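Local atomic coordinates of repressor protein (Enterobacteria phage N15, PDB entry 2HIN), a protein that probably binds DNA as a helix-turn-helix transcription factor of the Cro family and forms a homodimer. Residues A[1-13]-A[44-56]. Numbering follows the deposited sequence.
Sequences MKPEELVRHFGDV and IEVRTAYKLKSDF
Met1 meets the segment 44-56 with both its amino group and its side chain. Met1 N donates to Lys53 O at 2.9 Å and forms a salt bridge with Asp55 OD1, also at 2.9 Å. The nitrogen comes from above the Asp55 carboxylate plane, 56° out of it. Gln41 OE1 is a further hydrogen-bond partner of this N. Three acceptors thus hold the chain terminus. The Met1 side chain bends at chi2 (-67°) and chi3 (-71°), which brings CE against Ile44 and Leu52. Met1 CE meets Ile44 CG2 at 3.7 Å and also touches Leu52 CB. Leu6 crosses Ile44 at about a right angle, with Leu6 CD1 4.0 Å from Ile44 CG2. The Leu52 side chain is directed toward helix 3-10, and its CD1 lies 3.9 Å from His9 CB. The Leu52 CG lies over one face of the His9 imidazole, toward its rim. On the same ring, His9 CE1 meets Lys51 CG at 3.6 Å and His9 NE2 meets Thr48 CG2. That methyl also touches Phe10 CZ. A water links Glu5 OE2 to Lys53 N. Behind Leu6 and Ile44, Val20 of helix 13-20 continues the apolar core. The loop after helix 38-47 also carries Tyr50, which stacks on Tyr50 of the second subunit at the dimer interface. The arrangement packs helix 3-10 against the end of helix 38-47 and the loop after it, within the all-helical helix-turn-helix domain of Cro.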
# COMPACT_ATOMS: atom_id res chain seq x y z
N MET A 1 -7.22 -8.48 0.41
CA MET A 1 -8.66 -8.48 0.79
C MET A 1 -9.51 -8.50 -0.46
O MET A 1 -9.10 -7.97 -1.48
CB MET A 1 -9.03 -7.27 1.67
CG MET A 1 -9.18 -5.91 0.96
SD MET A 1 -7.68 -5.19 0.24
CE MET A 1 -6.77 -4.70 1.70
N LYS A 2 -10.68 -9.10 -0.38
CA LYS A 2 -11.58 -9.11 -1.52
C LYS A 2 -12.41 -7.84 -1.53
O LYS A 2 -12.66 -7.23 -0.49
CB LYS A 2 -12.47 -10.33 -1.48
CG LYS A 2 -11.73 -11.67 -1.47
CD LYS A 2 -10.64 -11.80 -2.54
CE LYS A 2 -11.19 -11.80 -3.96
NZ LYS A 2 -11.76 -13.12 -4.32
N PRO A 3 -12.90 -7.45 -2.72
CA PRO A 3 -13.68 -6.23 -2.85
C PRO A 3 -14.89 -6.19 -1.91
O PRO A 3 -15.20 -5.15 -1.37
CB PRO A 3 -14.07 -6.18 -4.33
CG PRO A 3 -13.49 -7.33 -4.95
CD PRO A 3 -12.72 -8.13 -4.01
N GLU A 4 -15.53 -7.33 -1.64
CA GLU A 4 -16.69 -7.32 -0.73
C GLU A 4 -16.28 -7.06 0.72
O GLU A 4 -17.09 -6.59 1.51
CB GLU A 4 -17.47 -8.62 -0.83
CG GLU A 4 -18.31 -8.77 -2.10
CD GLU A 4 -17.61 -9.43 -3.26
OE1 GLU A 4 -16.37 -9.54 -3.24
OE2 GLU A 4 -18.34 -9.83 -4.20
N GLU A 5 -15.04 -7.39 1.08
CA GLU A 5 -14.52 -7.04 2.41
C GLU A 5 -14.44 -5.56 2.56
O GLU A 5 -14.80 -4.99 3.60
CB GLU A 5 -13.11 -7.57 2.60
CG GLU A 5 -13.02 -9.03 2.81
CD GLU A 5 -11.61 -9.47 3.11
OE1 GLU A 5 -11.04 -10.24 2.30
OE2 GLU A 5 -11.06 -9.03 4.15
N LEU A 6 -13.90 -4.93 1.52
CA LEU A 6 -13.73 -3.52 1.52
C LEU A 6 -15.11 -2.90 1.71
O LEU A 6 -15.28 -2.00 2.56
CB LEU A 6 -13.12 -3.11 0.18
CG LEU A 6 -13.13 -1.61 -0.08
CD1 LEU A 6 -12.24 -0.87 0.91
CD2 LEU A 6 -12.72 -1.39 -1.51
N VAL A 7 -16.12 -3.38 0.97
CA VAL A 7 -17.48 -2.86 1.10
C VAL A 7 -18.09 -3.11 2.50
O VAL A 7 -18.70 -2.23 3.09
CB VAL A 7 -18.41 -3.38 -0.02
CG1 VAL A 7 -19.85 -2.91 0.18
CG2 VAL A 7 -17.87 -2.92 -1.38
N ARG A 8 -17.90 -4.30 3.06
CA ARG A 8 -18.35 -4.61 4.43
C ARG A 8 -17.73 -3.67 5.45
O ARG A 8 -18.40 -3.21 6.37
CB ARG A 8 -17.96 -6.05 4.76
CG ARG A 8 -18.26 -6.51 6.20
CD ARG A 8 -17.82 -7.95 6.38
NE ARG A 8 -17.99 -8.49 7.74
CZ ARG A 8 -17.12 -8.36 8.75
NH1 ARG A 8 -15.98 -7.68 8.61
NH2 ARG A 8 -17.39 -8.91 9.93
N HIS A 9 -16.44 -3.38 5.30
CA HIS A 9 -15.74 -2.53 6.25
C HIS A 9 -16.34 -1.13 6.32
O HIS A 9 -16.52 -0.57 7.40
CB HIS A 9 -14.26 -2.46 5.87
CG HIS A 9 -13.44 -1.64 6.81
ND1 HIS A 9 -13.04 -2.11 8.04
CD2 HIS A 9 -12.95 -0.39 6.70
CE1 HIS A 9 -12.32 -1.18 8.64
NE2 HIS A 9 -12.28 -0.11 7.87
N PHE A 10 -16.58 -0.53 5.16
CA PHE A 10 -17.04 0.86 5.10
C PHE A 10 -18.56 0.98 5.11
O PHE A 10 -19.09 2.04 5.43
CB PHE A 10 -16.43 1.56 3.90
CG PHE A 10 -14.98 1.88 4.06
CD1 PHE A 10 -14.59 2.93 4.85
CD2 PHE A 10 -14.01 1.12 3.46
CE1 PHE A 10 -13.25 3.24 5.03
CE2 PHE A 10 -12.67 1.44 3.62
CZ PHE A 10 -12.31 2.52 4.41
N GLY A 11 -19.25 -0.09 4.71
CA GLY A 11 -20.72 -0.17 4.76
C GLY A 11 -21.37 -0.23 3.38
O GLY A 11 -22.34 -0.96 3.18
N ASP A 12 -20.90 0.57 2.44
CA ASP A 12 -21.40 0.54 1.06
C ASP A 12 -20.32 1.01 0.11
O ASP A 12 -19.24 1.41 0.55
CB ASP A 12 -22.73 1.33 0.89
CG ASP A 12 -22.58 2.80 1.14
OD1 ASP A 12 -21.48 3.37 1.01
OD2 ASP A 12 -23.63 3.42 1.45
N VAL A 13 -20.61 0.94 -1.18
CA VAL A 13 -19.60 1.30 -2.18
C VAL A 13 -19.19 2.75 -2.09
O VAL A 13 -18.00 3.04 -2.17
CB VAL A 13 -20.03 0.92 -3.61
CG1 VAL A 13 -19.09 1.52 -4.65
CG2 VAL A 13 -20.07 -0.59 -3.74
N ILE A 44 -5.15 0.22 0.64
CA ILE A 44 -6.31 -0.03 1.49
C ILE A 44 -5.86 -0.55 2.86
O ILE A 44 -6.40 -0.14 3.89
CB ILE A 44 -7.27 -0.99 0.79
CG1 ILE A 44 -7.86 -0.32 -0.45
CG2 ILE A 44 -8.41 -1.43 1.75
CD1 ILE A 44 -8.61 -1.30 -1.37
N GLU A 45 -4.88 -1.44 2.87
CA GLU A 45 -4.33 -1.95 4.13
C GLU A 45 -3.78 -0.82 4.98
O GLU A 45 -4.08 -0.71 6.17
CB GLU A 45 -3.26 -2.99 3.81
CG GLU A 45 -2.56 -3.59 5.01
CD GLU A 45 -1.66 -4.76 4.62
OE1 GLU A 45 -1.88 -5.35 3.55
OE2 GLU A 45 -0.75 -5.15 5.38
N VAL A 46 -3.01 0.07 4.38
CA VAL A 46 -2.44 1.21 5.10
C VAL A 46 -3.56 2.15 5.55
O VAL A 46 -3.58 2.59 6.70
CB VAL A 46 -1.40 1.93 4.21
CG1 VAL A 46 -1.02 3.31 4.79
CG2 VAL A 46 -0.16 1.03 4.06
N ARG A 47 -4.48 2.48 4.66
CA ARG A 47 -5.45 3.52 4.94
C ARG A 47 -6.60 3.07 5.84
O ARG A 47 -7.35 3.92 6.30
CB ARG A 47 -5.89 4.19 3.65
CG ARG A 47 -4.68 4.92 3.02
CD ARG A 47 -4.99 5.85 1.88
NE ARG A 47 -3.74 6.41 1.36
CZ ARG A 47 -3.44 7.70 1.24
NH1 ARG A 47 -4.32 8.64 1.52
NH2 ARG A 47 -2.24 8.04 0.82
N THR A 48 -6.66 1.78 6.15
CA THR A 48 -7.54 1.24 7.19
C THR A 48 -6.75 0.91 8.46
O THR A 48 -7.25 0.19 9.34
CB THR A 48 -8.33 -0.00 6.71
OG1 THR A 48 -7.43 -1.07 6.40
CG2 THR A 48 -9.22 0.32 5.51
N ALA A 49 -5.54 1.45 8.58
CA ALA A 49 -4.71 1.24 9.78
C ALA A 49 -4.53 -0.26 10.05
O ALA A 49 -4.53 -0.72 11.19
CB ALA A 49 -5.29 1.96 10.97
N TYR A 50 -4.38 -0.99 8.97
CA TYR A 50 -4.08 -2.42 8.94
C TYR A 50 -5.27 -3.29 9.28
O TYR A 50 -5.12 -4.51 9.45
CB TYR A 50 -2.89 -2.78 9.83
CG TYR A 50 -1.68 -1.88 9.67
CD1 TYR A 50 -1.22 -1.45 8.43
CD2 TYR A 50 -0.97 -1.47 10.79
CE1 TYR A 50 -0.08 -0.66 8.32
CE2 TYR A 50 0.17 -0.70 10.68
CZ TYR A 50 0.62 -0.28 9.45
OH TYR A 50 1.80 0.42 9.37
N LYS A 51 -6.46 -2.72 9.37
CA LYS A 51 -7.66 -3.53 9.69
C LYS A 51 -8.06 -4.46 8.56
O LYS A 51 -8.60 -5.53 8.83
CB LYS A 51 -8.85 -2.66 10.09
CG LYS A 51 -10.15 -3.44 10.34
CD LYS A 51 -10.04 -4.50 11.45
CE LYS A 51 -11.40 -5.15 11.71
NZ LYS A 51 -11.35 -6.24 12.71
N LEU A 52 -7.87 -4.03 7.32
CA LEU A 52 -8.01 -4.91 6.15
C LEU A 52 -6.60 -5.26 5.66
O LEU A 52 -5.72 -4.41 5.61
CB LEU A 52 -8.79 -4.23 5.03
CG LEU A 52 -10.21 -3.83 5.39
CD1 LEU A 52 -10.88 -3.21 4.18
CD2 LEU A 52 -11.02 -5.03 5.93
N LYS A 53 -6.39 -6.52 5.32
CA LYS A 53 -5.07 -6.96 4.90
C LYS A 53 -5.05 -7.36 3.45
O LYS A 53 -5.91 -8.12 2.96
CB LYS A 53 -4.59 -8.14 5.76
CG LYS A 53 -4.50 -7.83 7.27
CD LYS A 53 -3.29 -6.98 7.61
CE LYS A 53 -2.84 -7.26 9.05
NZ LYS A 53 -1.62 -6.54 9.55
N SER A 54 -4.05 -6.86 2.74
CA SER A 54 -3.79 -7.26 1.39
C SER A 54 -3.59 -8.77 1.31
O SER A 54 -3.22 -9.42 2.29
CB SER A 54 -2.55 -6.56 0.85
OG SER A 54 -1.38 -7.00 1.52
N ASP A 55 -3.78 -9.31 0.14
CA ASP A 55 -3.50 -10.72 -0.08
C ASP A 55 -2.02 -11.00 0.22
O ASP A 55 -1.70 -12.04 0.79
CB ASP A 55 -3.90 -11.09 -1.52
CG ASP A 55 -5.42 -10.93 -1.79
OD1 ASP A 55 -6.26 -10.91 -0.84
OD2 ASP A 55 -5.77 -10.80 -2.98
N PHE A 56 -1.13 -10.06 -0.12
CA PHE A 56 0.30 -10.19 0.18
C PHE A 56 0.52 -10.46 1.68
O PHE A 56 1.19 -11.41 2.08
CB PHE A 56 1.02 -8.91 -0.24
CG PHE A 56 2.49 -8.88 0.11
CD1 PHE A 56 3.45 -9.27 -0.81
CD2 PHE A 56 2.90 -8.48 1.37
CE1 PHE A 56 4.79 -9.23 -0.49
CE2 PHE A 56 4.26 -8.45 1.69
CZ PHE A 56 5.19 -8.86 0.75
O HOH W 1 -8.66 -8.39 5.50